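Local coordinates for amidohydrolase 3 domain-containing protein (Pyrococcus furiosus, PDB 3ICJ), which probably hydrolyses carbon-nitrogen bonds other than peptide bonds, as a zinc-dependent member of the amidohydrolase family whose physiological substrate is not established, at residues K247-L252 with P271-K276; K262-A267 with E481-L486. One frame throughout, in Å; residues are numbered along the deposited sequence.

Contact 1. Residues K247-L252 with P271-K276; sequences KALKAL and PELLDK
Leu249 and Leu273 meet through their terminal methyls, and they alone supply the apolar part of this contact. CD2 of Leu249 lies 3.9 Å from CD1 of Leu273 and 4.2 Å from its CD2, so one methyl faces the fork of the opposing side chain. The CB of Leu249 already points at 271-276, and with CG anti to the backbone N (chi1 -175°) the branch continues across the gap; the CA atoms of Leu249 and Leu273 remain 9.2 Å apart. One step outward, Lys250 and Lys276 bring their ammonium groups together, NZ to NZ at 4.2 Å. Glu246, the first residue of helix 246-257, serves both: its OE1 forms a salt bridge with Lys276 NZ and a long, weak ion pair with Lys250 NZ. Behind the leucines, Leu249 also rests on Val244 and Ile292, side chains of strands 236-244 and 290-294. The contact thus joins two successive helices on the outside of the barrel sheet, as expected in the beta/alpha-barrel of amidohydrolases, and lies away from the zinc site. Its chemistry is divided: a small apolar touch sits on the buried side, and on the exposed side the salt bridge from Lys276 to Glu246 adds a polar tie between the helices, the carboxylate probably letting the two lysines sit close together.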
# COMPACT_ATOMS: atom_id res chain seq x y z
N LYS A 247 -6.26 7.49 -15.00
CA LYS A 247 -7.62 7.62 -14.47
C LYS A 247 -7.71 7.79 -12.95
O LYS A 247 -8.56 8.54 -12.47
CB LYS A 247 -8.53 6.48 -14.96
CG LYS A 247 -8.90 6.64 -16.44
CD LYS A 247 -9.70 5.46 -16.98
CE LYS A 247 -10.12 5.76 -18.41
NZ LYS A 247 -10.72 4.58 -19.11
N ALA A 248 -6.84 7.09 -12.22
CA ALA A 248 -6.74 7.29 -10.77
C ALA A 248 -6.34 8.72 -10.39
O ALA A 248 -6.94 9.27 -9.48
CB ALA A 248 -5.81 6.29 -10.13
N LEU A 249 -5.35 9.30 -11.07
CA LEU A 249 -5.00 10.73 -10.93
C LEU A 249 -6.17 11.66 -11.26
O LEU A 249 -6.46 12.56 -10.48
CB LEU A 249 -3.75 11.11 -11.73
CG LEU A 249 -3.24 12.56 -11.54
CD1 LEU A 249 -2.83 12.82 -10.09
CD2 LEU A 249 -2.07 12.84 -12.44
N LYS A 250 -6.83 11.45 -12.40
CA LYS A 250 -8.01 12.25 -12.76
C LYS A 250 -9.06 12.19 -11.66
O LYS A 250 -9.67 13.21 -11.33
CB LYS A 250 -8.64 11.80 -14.09
CG LYS A 250 -7.91 12.20 -15.37
CD LYS A 250 -8.83 11.92 -16.57
CE LYS A 250 -8.18 12.28 -17.91
NZ LYS A 250 -6.77 11.81 -17.94
N ALA A 251 -9.25 11.01 -11.06
CA ALA A 251 -10.17 10.84 -9.93
C ALA A 251 -9.73 11.57 -8.66
O ALA A 251 -10.56 12.14 -7.96
CB ALA A 251 -10.39 9.34 -9.62
N LEU A 252 -8.43 11.53 -8.35
CA LEU A 252 -7.90 12.21 -7.18
C LEU A 252 -8.00 13.74 -7.26
O LEU A 252 -8.37 14.37 -6.26
CB LEU A 252 -6.44 11.79 -6.91
CG LEU A 252 -6.16 10.37 -6.36
CD1 LEU A 252 -4.68 10.09 -6.40
CD2 LEU A 252 -6.68 10.18 -4.92
N PRO A 271 5.17 6.26 -14.40
CA PRO A 271 6.07 7.08 -15.24
C PRO A 271 5.48 7.56 -16.58
O PRO A 271 6.00 8.51 -17.15
CB PRO A 271 7.29 6.15 -15.48
CG PRO A 271 6.79 4.75 -15.17
CD PRO A 271 5.80 4.96 -14.07
N GLU A 272 4.42 6.90 -17.05
CA GLU A 272 3.65 7.34 -18.22
C GLU A 272 3.10 8.74 -18.07
O GLU A 272 2.91 9.43 -19.05
CB GLU A 272 2.48 6.40 -18.49
CG GLU A 272 2.88 5.05 -19.09
CD GLU A 272 3.29 4.04 -18.03
OE1 GLU A 272 2.77 4.13 -16.88
OE2 GLU A 272 4.13 3.17 -18.33
N LEU A 273 2.83 9.16 -16.84
CA LEU A 273 2.32 10.50 -16.57
C LEU A 273 3.36 11.63 -16.68
O LEU A 273 2.96 12.79 -16.72
CB LEU A 273 1.62 10.57 -15.19
CG LEU A 273 0.21 9.97 -15.24
CD1 LEU A 273 -0.30 9.66 -13.84
CD2 LEU A 273 -0.71 10.97 -15.93
N LEU A 274 4.65 11.31 -16.72
CA LEU A 274 5.71 12.35 -16.85
C LEU A 274 5.60 13.27 -18.06
O LEU A 274 5.89 14.47 -17.94
CB LEU A 274 7.11 11.75 -16.77
CG LEU A 274 7.54 11.24 -15.39
CD1 LEU A 274 8.67 10.23 -15.53
CD2 LEU A 274 7.91 12.38 -14.46
N ASP A 275 5.20 12.73 -19.22
CA ASP A 275 4.99 13.55 -20.41
C ASP A 275 4.03 14.73 -20.17
O ASP A 275 4.35 15.86 -20.53
CB ASP A 275 4.48 12.73 -21.59
CG ASP A 275 5.53 11.79 -22.19
OD1 ASP A 275 6.75 11.91 -21.92
OD2 ASP A 275 5.10 10.91 -22.95
N LYS A 276 2.88 14.47 -19.55
CA LYS A 276 1.87 15.50 -19.31
C LYS A 276 2.31 16.48 -18.21
O LYS A 276 2.07 17.69 -18.33
CB LYS A 276 0.50 14.88 -18.97
CG LYS A 276 -0.21 14.27 -20.18
CD LYS A 276 -1.52 13.62 -19.76
CE LYS A 276 -2.21 12.99 -20.97
NZ LYS A 276 -3.59 12.52 -20.65

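Contact 2. Residues K262-A267 with E481-L486; sequences KMNVFA and EDLGKL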
# COMPACT_ATOMS: atom_id res chain seq x y z
N LYS A 262 -10.65 12.79 2.44
CA LYS A 262 -10.70 12.92 3.90
C LYS A 262 -9.44 12.36 4.59
O LYS A 262 -9.41 12.18 5.81
CB LYS A 262 -11.97 12.27 4.46
CG LYS A 262 -13.29 12.92 4.00
CD LYS A 262 -13.41 14.37 4.46
CE LYS A 262 -14.82 14.94 4.33
NZ LYS A 262 -15.29 14.98 2.91
N MET A 263 -8.40 12.09 3.81
CA MET A 263 -7.16 11.54 4.33
C MET A 263 -6.04 12.13 3.50
O MET A 263 -6.30 12.61 2.39
CB MET A 263 -7.18 9.97 4.33
CG MET A 263 -6.98 9.21 2.98
SD MET A 263 -7.15 7.34 3.04
CE MET A 263 -6.37 7.05 4.56
N ASN A 264 -4.82 12.14 4.04
CA ASN A 264 -3.64 12.64 3.33
C ASN A 264 -3.14 11.62 2.34
O ASN A 264 -2.84 10.50 2.70
CB ASN A 264 -2.55 12.98 4.32
CG ASN A 264 -3.02 13.96 5.36
OD1 ASN A 264 -3.49 15.06 5.01
ND2 ASN A 264 -2.94 13.57 6.63
N VAL A 265 -3.09 12.00 1.06
CA VAL A 265 -2.81 11.05 -0.02
C VAL A 265 -1.55 11.54 -0.70
O VAL A 265 -1.54 12.61 -1.30
CB VAL A 265 -3.96 10.96 -1.04
CG1 VAL A 265 -3.57 10.06 -2.24
CG2 VAL A 265 -5.26 10.47 -0.40
N PHE A 266 -0.47 10.78 -0.55
CA PHE A 266 0.79 11.14 -1.19
C PHE A 266 0.93 10.27 -2.44
O PHE A 266 1.24 9.08 -2.34
CB PHE A 266 1.98 11.00 -0.23
CG PHE A 266 1.92 11.93 0.95
CD1 PHE A 266 2.61 13.15 0.94
CD2 PHE A 266 1.17 11.59 2.07
CE1 PHE A 266 2.55 14.03 2.04
CE2 PHE A 266 1.07 12.46 3.17
CZ PHE A 266 1.77 13.68 3.16
N ALA A 267 0.67 10.85 -3.60
CA ALA A 267 0.52 10.08 -4.83
C ALA A 267 1.86 9.85 -5.51
O ALA A 267 2.61 10.81 -5.74
CB ALA A 267 -0.47 10.80 -5.79
N GLU A 481 7.13 15.76 6.72
CA GLU A 481 7.88 16.11 7.93
C GLU A 481 6.99 16.56 9.10
O GLU A 481 7.43 16.55 10.26
CB GLU A 481 8.94 17.19 7.62
CG GLU A 481 9.95 16.82 6.50
CD GLU A 481 10.76 15.53 6.75
OE1 GLU A 481 11.06 15.19 7.93
OE2 GLU A 481 11.10 14.86 5.75
N ASP A 482 5.76 16.96 8.79
CA ASP A 482 4.81 17.43 9.81
C ASP A 482 3.72 16.39 10.13
O ASP A 482 2.66 16.73 10.65
CB ASP A 482 4.20 18.77 9.39
CG ASP A 482 3.42 18.70 8.08
OD1 ASP A 482 3.53 17.70 7.32
OD2 ASP A 482 2.69 19.67 7.81
N LEU A 483 3.99 15.11 9.82
CA LEU A 483 3.09 14.02 10.21
C LEU A 483 3.81 12.97 11.06
O LEU A 483 5.03 12.84 10.97
CB LEU A 483 2.45 13.36 8.97
CG LEU A 483 1.31 14.17 8.33
CD1 LEU A 483 1.07 13.77 6.89
CD2 LEU A 483 0.02 14.10 9.15
N GLY A 484 3.05 12.21 11.84
CA GLY A 484 3.55 11.04 12.57
C GLY A 484 3.76 11.19 14.06
O GLY A 484 3.96 10.20 14.76
N LYS A 485 3.74 12.44 14.54
CA LYS A 485 3.87 12.79 15.95
C LYS A 485 2.77 13.78 16.31
O LYS A 485 2.13 14.35 15.41
CB LYS A 485 5.25 13.44 16.22
CG LYS A 485 6.46 12.50 16.08
CD LYS A 485 7.74 13.19 16.64
CE LYS A 485 9.02 12.45 16.24
NZ LYS A 485 9.19 11.12 16.96
N LEU A 486 2.52 13.98 17.60
CA LEU A 486 1.59 15.01 18.07
C LEU A 486 2.27 16.10 18.91
O LEU A 486 1.69 16.63 19.87
CB LEU A 486 0.39 14.39 18.80
CG LEU A 486 -0.53 13.47 17.97
CD1 LEU A 486 -1.53 12.69 18.86
CD2 LEU A 486 -1.26 14.29 16.91
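An extended strand, 264-267, faces an irregular loop, 481-486, with Asn264 and Leu483 closest at 9.7 Å between their CA atoms and no hydrogen bond joining the two segments. Side chains alone span that gap. Leu483 points at the strand and meets alternate residues, Asn264 and Phe266, whose side chains emerge on the same face. Its CG lies beside the backbone N and opposite the carbonyl carbon (chi1 -76°), which carries both methyls toward the strand. CD1 of Leu483 sits in the angle between the Phe266 ring and the Asn264 amide and touches both. It comes to the rim of the ring, near the ring plane, 3.8 Å from CZ and 3.9 Å from CE2 of Phe266; the contact is therefore made with the edge and not over the face. The same CD1 is 4.0 Å from ND2 of Asn264, while CD2 of Leu483 touches the amide alone, 3.9 Å from that ND2. The amide is buried, yet its polar ends are occupied: OD1 accepts hydrogen bonds from Arg291 NH2 and Arg289 NH1, and ND2 is hydrogen-bonded to Ser238 OG and Glu493 OE2. Leu483 thus packs against a group whose rotation is already set by four hydrogen bonds. The Phe266 ring also makes an edge-to-face contact with Trp293. Strand 264-269 runs between parallel neighbours 236-244 and 290-294 in the barrel sheet, as in other amidohydrolases, and Phe266 is about 10 Å, side chain to side chain, from the zinc ligand His101. The loop follows helix 463-477, whose Ala475 touches Leu483, and leads on to strand 494-497; the buried leucine seats this late connection on the barrel strand.

Read from the N terminus, the chain enters helix 246-257, continues through strand 264-269 and passes into helix 274-280. Contact 1 closes this short helix-strand-helix excursion, with 18 residues between its segments. Contact 2 starts inside that loop, at 262-267, and closes a far longer one of 213 residues by reaching 481-486. The segments alternate along the chain, so the two contacts cross rather than nest. The centres of contact 1 and contact 2 are 21 Å apart. Strand 264-269 nevertheless connects them, since Val265 packs against Leu252 of the first helix. Contact 1 therefore ties neighbouring helices together, whereas contact 2 brings the C-terminal region back to the strand between them.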